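Local coordinates for protein endoglucanase family 5 (Clostridium acetobutylicum ATCC 824, PDB 6PZ7) that probably hydrolyses internal beta-1,4 linkages of cellulose and related plant polysaccharides, as a broad-specificity endoglucanase of glycoside hydrolase family 5, at residues N14-G19 / H93-L98; A43-I48 / V86-Q91. One frame throughout, in Å; residues are numbered along the deposited sequence. Where two conformers were deposited one is given.

Contact 1: residues N14-G19 / H93-L98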
loop_
_atom_site.group_PDB
_atom_site.type_symbol
_atom_site.label_atom_id
_atom_site.label_comp_id
_atom_site.label_asym_id
_atom_site.label_seq_id
_atom_site.Cartn_x
_atom_site.Cartn_y
_atom_site.Cartn_z
ATOM N N ASN A 14 -5.540 12.215 -7.434
ATOM C CA ASN A 14 -5.252 13.570 -6.991
ATOM C C ASN A 14 -6.010 13.891 -5.715
ATOM O O ASN A 14 -5.474 14.534 -4.805
ATOM C CB ASN A 14 -5.634 14.547 -8.103
ATOM C CG ASN A 14 -4.713 14.465 -9.295
ATOM O OD1 ASN A 14 -3.631 13.900 -9.210
ATOM N ND2 ASN A 14 -5.152 15.017 -10.414
ATOM N N ASP A 15 -7.261 13.466 -5.619
ATOM C CA ASP A 15 -8.081 13.758 -4.453
ATOM C C ASP A 15 -7.541 13.062 -3.201
ATOM O O ASP A 15 -7.680 13.570 -2.084
ATOM C CB ASP A 15 -9.527 13.341 -4.742
ATOM C CG ASP A 15 -10.546 14.039 -3.866
ATOM O OD1 ASP A 15 -10.382 15.269 -3.647
ATOM O OD2 ASP A 15 -11.552 13.431 -3.460
ATOM N N MET A 16 -6.922 11.898 -3.363
ATOM C CA MET A 16 -6.345 11.169 -2.240
ATOM C C MET A 16 -5.264 11.985 -1.542
ATOM O O MET A 16 -5.083 11.839 -0.329
ATOM C CB MET A 16 -5.753 9.838 -2.734
ATOM C CG MET A 16 -6.784 8.787 -3.127
ATOM S SD MET A 16 -6.129 7.424 -4.081
ATOM C CE MET A 16 -5.279 6.517 -2.797
ATOM N N LYS A 17 -4.535 12.812 -2.318
ATOM C CA LYS A 17 -3.596 13.843 -1.845
ATOM C C LYS A 17 -2.293 13.281 -1.274
ATOM O O LYS A 17 -1.233 13.461 -1.871
ATOM C CB LYS A 17 -4.258 14.765 -0.807
ATOM C CG LYS A 17 -3.374 15.959 -0.361
ATOM C CD LYS A 17 -3.830 16.600 0.964
ATOM C CE LYS A 17 -2.691 17.445 1.557
ATOM N NZ LYS A 17 -3.069 18.112 2.835
ATOM N N VAL A 18 -2.365 12.664 -0.111
ATOM C CA VAL A 18 -1.212 12.117 0.601
ATOM C C VAL A 18 -1.796 11.222 1.679
ATOM O O VAL A 18 -2.853 11.509 2.259
ATOM C CB VAL A 18 -0.314 13.223 1.176
ATOM C CG1 VAL A 18 -1.017 14.049 2.256
ATOM C CG2 VAL A 18 0.995 12.629 1.677
ATOM N N GLY A 19 -1.127 10.112 1.932
ATOM C CA GLY A 19 -1.638 9.100 2.842
ATOM C C GLY A 19 -0.672 8.683 3.937
ATOM O O GLY A 19 0.543 8.965 3.905
ATOM N N HIS A 93 -13.966 11.256 6.680
ATOM C CA HIS A 93 -14.012 11.802 5.331
ATOM C C HIS A 93 -12.640 11.747 4.655
ATOM O O HIS A 93 -12.223 12.686 3.971
ATOM C CB HIS A 93 -14.646 13.194 5.317
ATOM C CG HIS A 93 -16.084 13.174 5.712
ATOM N ND1 HIS A 93 -17.060 12.574 4.951
ATOM C CD2 HIS A 93 -16.700 13.632 6.821
ATOM C CE1 HIS A 93 -18.235 12.726 5.551
ATOM N NE2 HIS A 93 -18.032 13.336 6.695
ATOM N N MET A 94 -11.919 10.653 4.849
ATOM C CA MET A 94 -10.698 10.326 4.135
ATOM C C MET A 94 -10.958 9.128 3.224
ATOM O O MET A 94 -11.934 8.383 3.384
ATOM C CB MET A 94 -9.576 9.996 5.108
ATOM C CG MET A 94 -9.147 11.234 5.903
ATOM S SD MET A 94 -7.657 11.003 6.926
ATOM C CE MET A 94 -8.300 9.907 8.192
ATOM N N TYR A 95 -10.067 8.949 2.256
ATOM C CA TYR A 95 -9.980 7.698 1.512
ATOM C C TYR A 95 -9.379 6.624 2.391
ATOM O O TYR A 95 -8.460 6.894 3.173
ATOM C CB TYR A 95 -9.103 7.867 0.246
ATOM C CG TYR A 95 -9.782 8.665 -0.827
ATOM C CD1 TYR A 95 -9.720 10.062 -0.843
ATOM C CD2 TYR A 95 -10.499 8.040 -1.831
ATOM C CE1 TYR A 95 -10.364 10.794 -1.824
ATOM C CE2 TYR A 95 -11.161 8.764 -2.813
ATOM C CZ TYR A 95 -11.111 10.141 -2.788
ATOM O OH TYR A 95 -11.794 10.824 -3.784
ATOM N N ALA A 96 -9.900 5.398 2.264
ATOM C CA ALA A 96 -9.368 4.215 2.918
ATOM C C ALA A 96 -8.935 3.246 1.825
ATOM O O ALA A 96 -9.708 2.989 0.890
ATOM C CB ALA A 96 -10.424 3.549 3.808
ATOM N N ILE A 97 -7.726 2.690 1.927
ATOM C CA ILE A 97 -7.255 1.611 1.050
ATOM C C ILE A 97 -7.259 0.332 1.862
ATOM O O ILE A 97 -6.586 0.254 2.896
ATOM C CB ILE A 97 -5.846 1.890 0.478
ATOM C CG1 ILE A 97 -5.780 3.175 -0.336
ATOM C CG2 ILE A 97 -5.403 0.670 -0.375
ATOM C CD1 ILE A 97 -4.339 3.640 -0.552
ATOM N N LEU A 98 -8.020 -0.666 1.430
ATOM C CA LEU A 98 -8.122 -1.960 2.095
ATOM C C LEU A 98 -7.481 -2.998 1.190
ATOM O O LEU A 98 -7.872 -3.112 0.021
ATOM C CB LEU A 98 -9.595 -2.289 2.342
ATOM C CG LEU A 98 -9.870 -3.640 2.969
ATOM C CD1 LEU A 98 -9.340 -3.750 4.368
ATOM C CD2 LEU A 98 -11.348 -3.966 2.967
#
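Tyr95 is held in two ways by neighbouring residues of one helix turn: Asp15 takes its hydroxyl, and Met16 lies over its ring. The hydroxyl is the donor of a short hydrogen bond, 2.6 Å from Tyr95 OH to Asp15 OD2. The carboxylate oxygen sits at the ring edge, in the ring plane, and accepts through its anti lone pair, the one turned away from OD1. The carboxylate itself stands nearly upright to the ring, with 87° between the planes. Asp15 reaches this place with CG swung opposite its backbone N (chi1 -158°).

Met16 comes over one face. Met16 CG makes a CH-pi contact 3.9 Å from the centroid of the Tyr95 ring. The sulfur is also above that face, but farther off: Met16 SD is 5.3 Å from the Tyr95 ring centroid. The contact lies at the N-terminal end of the TIM-barrel strands: helix 9-16 precedes the first strand, 19-22, and Tyr95 opens the third, 95-99. The CB atoms of Tyr95 and Ile97 both point toward the 14-19 segment. A bend at chi3 (75°) carries the methyl of Met16 on to Ile97, with CE 3.8 Å from Ile97 CD1. Ile140 of the fourth strand also touches both Met16 and Tyr95, and the His138 ring meets that of Tyr95.

Contact 2: residues A43-I48 / V86-Q91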
loop_
_atom_site.group_PDB
_atom_site.type_symbol
_atom_site.label_atom_id
_atom_site.label_comp_id
_atom_site.label_asym_id
_atom_site.label_seq_id
_atom_site.Cartn_x
_atom_site.Cartn_y
_atom_site.Cartn_z
ATOM N N ALA A 43 -9.492 7.970 17.895
ATOM C CA ALA A 43 -8.681 9.143 18.218
ATOM C C ALA A 43 -7.343 9.131 17.477
ATOM O O ALA A 43 -6.824 10.183 17.092
ATOM C CB ALA A 43 -8.446 9.228 19.715
ATOM N N MET A 44 -6.758 7.956 17.271
ATOM C CA MET A 44 -5.522 7.868 16.485
ATOM C C MET A 44 -5.772 8.322 15.049
ATOM O O MET A 44 -5.002 9.093 14.467
ATOM C CB MET A 44 -4.985 6.428 16.511
ATOM C CG MET A 44 -4.506 5.959 17.871
ATOM S SD MET A 44 -4.195 4.175 17.824
ATOM C CE MET A 44 -4.180 3.835 19.595
ATOM N N ILE A 45 -6.865 7.834 14.453
ATOM C CA ILE A 45 -7.198 8.202 13.070
ATOM C C ILE A 45 -7.565 9.687 12.973
ATOM O O ILE A 45 -7.216 10.371 11.992
ATOM C CB ILE A 45 -8.286 7.263 12.522
ATOM C CG1 ILE A 45 -7.812 5.813 12.559
ATOM C CG2 ILE A 45 -8.732 7.704 11.141
ATOM C CD1 ILE A 45 -6.509 5.537 11.806
ATOM N N ASP A 46 -8.216 10.235 14.003
ATOM C CA ASP A 46 -8.484 11.666 14.045
ATOM C C ASP A 46 -7.181 12.474 13.984
ATOM O O ASP A 46 -7.141 13.549 13.371
ATOM C CB ASP A 46 -9.246 12.022 15.339
ATOM C CG ASP A 46 -10.676 11.540 15.380
ATOM O OD1 ASP A 46 -11.264 11.095 14.373
ATOM O OD2 ASP A 46 -11.273 11.633 16.477
ATOM N N LYS A 47 -6.127 11.995 14.645
ATOM C CA LYS A 47 -4.840 12.697 14.581
ATOM C C LYS A 47 -4.333 12.764 13.138
ATOM O O LYS A 47 -3.775 13.775 12.701
ATOM C CB LYS A 47 -3.831 11.931 15.434
ATOM C CG LYS A 47 -2.611 12.693 15.862
ATOM C CD LYS A 47 -2.872 13.577 17.073
ATOM C CE LYS A 47 -1.585 14.230 17.392
ATOM N NZ LYS A 47 -1.737 15.290 18.367
ATOM N N ILE A 48 -4.493 11.670 12.398
ATOM C CA ILE A 48 -4.097 11.624 10.991
ATOM C C ILE A 48 -4.849 12.659 10.175
ATOM O O ILE A 48 -4.252 13.421 9.396
ATOM C CB ILE A 48 -4.323 10.204 10.421
ATOM C CG1 ILE A 48 -3.643 9.122 11.274
ATOM C CG2 ILE A 48 -3.969 10.137 8.943
ATOM C CD1 ILE A 48 -2.199 9.338 11.493
ATOM N N VAL A 86 -11.859 0.481 9.116
ATOM C CA VAL A 86 -12.294 1.166 7.906
ATOM C C VAL A 86 -13.226 2.314 8.258
ATOM O O VAL A 86 -13.094 3.423 7.722
ATOM C CB VAL A 86 -12.949 0.176 6.936
ATOM C CG1 VAL A 86 -13.703 0.890 5.833
ATOM C CG2 VAL A 86 -11.915 -0.756 6.379
ATOM N N ASN A 87 -14.184 2.082 9.157
ATOM C CA ASN A 87 -15.119 3.131 9.534
ATOM C C ASN A 87 -14.447 4.305 10.211
ATOM O O ASN A 87 -14.902 5.438 10.018
ATOM C CB ASN A 87 -16.288 2.591 10.363
ATOM C CG ASN A 87 -17.368 1.966 9.499
ATOM O OD1 ASN A 87 -17.366 2.120 8.266
ATOM N ND2 ASN A 87 -18.308 1.280 10.137
ATOM N N TYR A 88 -13.408 4.104 11.029
ATOM C CA TYR A 88 -12.715 5.261 11.605
ATOM C C TYR A 88 -12.302 6.210 10.483
ATOM O O TYR A 88 -12.412 7.435 10.600
ATOM C CB TYR A 88 -11.455 4.839 12.393
ATOM C CG TYR A 88 -11.608 3.936 13.589
ATOM C CD1 TYR A 88 -12.746 3.879 14.358
ATOM C CD2 TYR A 88 -10.540 3.125 13.961
ATOM C CE1 TYR A 88 -12.831 3.021 15.440
ATOM C CE2 TYR A 88 -10.615 2.268 15.024
ATOM C CZ TYR A 88 -11.770 2.221 15.778
ATOM O OH TYR A 88 -11.838 1.342 16.849
ATOM N N VAL A 89 -11.702 5.639 9.432
ATOM C CA VAL A 89 -11.166 6.419 8.321
ATOM C C VAL A 89 -12.297 7.072 7.516
ATOM O O VAL A 89 -12.286 8.284 7.219
ATOM C CB VAL A 89 -10.276 5.518 7.437
ATOM C CG1 VAL A 89 -9.785 6.290 6.221
ATOM C CG2 VAL A 89 -9.090 4.987 8.232
ATOM N N ILE A 90 -13.301 6.274 7.137
ATOM C CA ILE A 90 -14.401 6.764 6.310
ATOM C C ILE A 90 -15.179 7.830 7.050
ATOM O O ILE A 90 -15.593 8.835 6.444
ATOM C CB ILE A 90 -15.283 5.586 5.838
ATOM C CG1 ILE A 90 -14.498 4.642 4.879
ATOM C CG2 ILE A 90 -16.583 6.062 5.219
ATOM C CD1 ILE A 90 -14.113 5.247 3.562
ATOM N N GLN A 91 -15.437 7.631 8.348
ATOM C CA GLN A 91 -16.165 8.624 9.137
ATOM C C GLN A 91 -15.402 9.936 9.280
ATOM O O GLN A 91 -16.017 10.966 9.600
ATOM C CB GLN A 91 -16.459 8.064 10.536
ATOM C CG GLN A 91 -17.495 6.983 10.534
ATOM C CD GLN A 91 -17.609 6.226 11.829
ATOM O OE1 GLN A 91 -16.849 6.458 12.782
ATOM N NE2 GLN A 91 -18.544 5.295 11.894
#
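The two helix segments come nearest at Ile45 and Tyr88, whose CA atoms are 6.4 Å apart. Ile45 carries the contact from the 43-48 side, and its two branches have different partners. The CG1 branch meets the base of the Tyr88 side chain, with Ile45 CG1 3.8 Å from Tyr88 CB. The ring is met only obliquely, at CD2. The Ile45 CG2 methyl instead rests against the backbone of the other helix, 3.7 Å from Tyr88 O. It also reaches Val89, where the two CG2 methyls of Ile45 and Val89 are 4.0 Å apart.

In the TIM barrel these are neighbouring outer helices: 42-51 precedes the second strand, 55-58, and 76-91 precedes the third, 95-99. Ile48 and Val89 both touch Val56, so the two helices share a footing on the second strand. The Tyr88 ring leads away from Ile45. With CG opposite the carbonyl carbon (chi1 -61°), the side chain runs back toward the start of its own helix, where Tyr88 OH hydrogen-bonds Arg81 NH1. A weak second bond joins that hydroxyl to the Thr40 carbonyl, just before helix 42-51.

Contacts 1 and 2 lie on the same side of the chain's centre, with their own centres about 12 Å apart. In chain order the segments run 14-19, 43-48, 86-91 and 93-98, so contact 2 is nested inside the loop that contact 1 closes. Helix 76-91 leads through a short loop into strand 95-99, which ties the second pair to the first. The two also touch: Met94 CE packs on Ile45 CG2 at 3.7 Å, and Ala96 CB on Val89 CG1 at 3.7 Å. Contact 1 thus lies on the inward side of the third strand, and contact 2 in the helix layer outside it, within one barrel domain.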